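B12-binding domain-containing protein (Kitasatospora setae, PDB 6WTE) binds cobalamin and a [4Fe-4S] cluster and, as the radical SAM methylase TsrM, transfers methyl groups by a non-radical route. Local coordinates at residues Y197-G202 with L218-T223. Residues are numbered along the deposited sequence; the frame is centred on the assembly and turned at random.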
# COMPACT_ATOMS: atom_id res chain seq x y z
N TYR A 197 -3.21 -16.46 -10.35
CA TYR A 197 -2.69 -15.30 -11.07
C TYR A 197 -1.37 -15.69 -11.71
O TYR A 197 -0.45 -16.16 -11.02
CB TYR A 197 -2.52 -14.10 -10.13
CG TYR A 197 -3.76 -13.75 -9.32
CD1 TYR A 197 -5.05 -13.99 -9.81
CD2 TYR A 197 -3.64 -13.20 -8.05
CE1 TYR A 197 -6.17 -13.67 -9.05
CE2 TYR A 197 -4.75 -12.87 -7.30
CZ TYR A 197 -6.01 -13.12 -7.80
OH TYR A 197 -7.11 -12.79 -7.03
N ARG A 198 -1.27 -15.55 -13.03
CA ARG A 198 -0.08 -16.00 -13.74
C ARG A 198 1.05 -15.00 -13.52
O ARG A 198 0.89 -13.80 -13.77
CB ARG A 198 -0.39 -16.22 -15.22
CG ARG A 198 -1.29 -17.44 -15.44
CD ARG A 198 -1.50 -17.78 -16.91
NE ARG A 198 -2.35 -16.81 -17.58
CZ ARG A 198 -3.68 -16.87 -17.64
NH1 ARG A 198 -4.33 -17.88 -17.07
NH2 ARG A 198 -4.36 -15.93 -18.28
N ARG A 199 2.18 -15.50 -13.02
CA ARG A 199 3.34 -14.68 -12.70
C ARG A 199 4.46 -15.12 -13.62
O ARG A 199 5.01 -16.21 -13.47
CB ARG A 199 3.74 -14.83 -11.23
CG ARG A 199 2.57 -14.87 -10.26
CD ARG A 199 1.76 -13.55 -10.27
NE ARG A 199 2.53 -12.42 -9.75
CZ ARG A 199 2.81 -12.23 -8.47
NH1 ARG A 199 2.40 -13.12 -7.56
NH2 ARG A 199 3.52 -11.18 -8.08
N ARG A 200 4.80 -14.27 -14.59
CA ARG A 200 5.74 -14.63 -15.64
C ARG A 200 7.05 -13.89 -15.44
O ARG A 200 7.13 -12.88 -14.73
CB ARG A 200 5.15 -14.31 -17.02
CG ARG A 200 3.86 -15.05 -17.35
CD ARG A 200 3.29 -14.55 -18.67
NE ARG A 200 2.21 -15.39 -19.19
CZ ARG A 200 0.93 -15.01 -19.27
NH1 ARG A 200 0.56 -13.80 -18.85
NH2 ARG A 200 0.02 -15.84 -19.77
N SER A 201 8.10 -14.40 -16.08
CA SER A 201 9.41 -13.78 -16.06
C SER A 201 10.05 -13.90 -17.44
O SER A 201 9.89 -14.92 -18.11
CB SER A 201 10.32 -14.42 -15.01
OG SER A 201 9.81 -14.22 -13.71
N GLY A 202 10.76 -12.85 -17.85
CA GLY A 202 11.42 -12.86 -19.13
C GLY A 202 10.51 -12.84 -20.33
O GLY A 202 10.98 -13.09 -21.45
N LEU A 218 10.82 -8.44 -3.54
CA LEU A 218 10.41 -9.78 -3.14
C LEU A 218 9.20 -10.24 -3.93
O LEU A 218 8.40 -9.43 -4.43
CB LEU A 218 10.08 -9.83 -1.65
CG LEU A 218 11.19 -9.55 -0.64
CD1 LEU A 218 10.78 -10.13 0.70
CD2 LEU A 218 12.52 -10.13 -1.11
N GLY A 219 9.06 -11.56 -4.04
CA GLY A 219 7.82 -12.10 -4.55
C GLY A 219 6.65 -11.59 -3.73
O GLY A 219 6.75 -11.37 -2.52
N SER A 220 5.54 -11.34 -4.41
CA SER A 220 4.32 -10.91 -3.76
C SER A 220 3.27 -12.01 -3.92
O SER A 220 3.18 -12.65 -4.97
CB SER A 220 3.82 -9.60 -4.37
OG SER A 220 3.94 -9.66 -5.78
N ILE A 221 2.48 -12.23 -2.88
CA ILE A 221 1.39 -13.19 -2.97
C ILE A 221 0.20 -12.65 -2.19
O ILE A 221 0.33 -12.30 -1.02
CB ILE A 221 1.79 -14.59 -2.46
CG1 ILE A 221 0.60 -15.56 -2.59
CG2 ILE A 221 2.30 -14.54 -1.02
CD1 ILE A 221 0.22 -15.86 -4.04
N LEU A 222 -0.94 -12.58 -2.86
CA LEU A 222 -2.19 -12.17 -2.25
C LEU A 222 -2.95 -13.42 -1.81
O LEU A 222 -3.06 -14.38 -2.58
CB LEU A 222 -3.03 -11.37 -3.24
CG LEU A 222 -4.42 -10.97 -2.75
CD1 LEU A 222 -4.29 -9.97 -1.62
CD2 LEU A 222 -5.22 -10.40 -3.92
N THR A 223 -3.45 -13.42 -0.58
CA THR A 223 -4.30 -14.52 -0.14
C THR A 223 -5.75 -14.13 0.05
O THR A 223 -6.64 -14.98 -0.09
CB THR A 223 -3.75 -15.14 1.16
OG1 THR A 223 -4.28 -14.47 2.31
CG2 THR A 223 -2.22 -15.07 1.20
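The carbonyl O of Ser220 receives Arg199 NH1 at 2.7 Å in a nearly straight bond, with an N-H...O angle of 172°. The oxygen lies almost in the guanidinium plane, while the nitrogen stands 24° off the carbonyl plane. Beside it, Arg199 NH2 donates to Ser220 OG at 2.8 Å along a more bent path, so the guanidinium takes hold of one serine end-on, one nitrogen to the backbone and one to the hydroxyl. The arginine chain bends at its second and third torsions to present this end. With chi1 at 43°, the Ser220 hydroxyl stays close to its own main chain, where one guanidinium edge can reach both OG and the carbonyl O. Glu255 on NH1 and Asp23 on NE form salt bridges with the guanidinium, which balance its buried charge and probably fix its rotation. An alanine in place of Arg199 would probably leave both acids without their shared countercharge and strip the Ser220 carbonyl of this donor. Farther along, Leu222 CD2 meets the edge of the Tyr197 ring near its plane, 4.2 Å from CE2, a light apolar touch; Tyr197 OH bonds to the backbone O of Asp192. Tyr20, on helix 20-31, packs on Tyr197, Arg199 and Ser220 alike. Through Asp23 on that same helix and Glu255 on helix 249-261, Arg199 ties the cobalamin-binding domain to the radical SAM core. Ser220 lines the cobalamin pocket on strand 219-221, which pairs in parallel with strand 266-269 at the start of the curled beta/alpha sheet of the radical SAM fold.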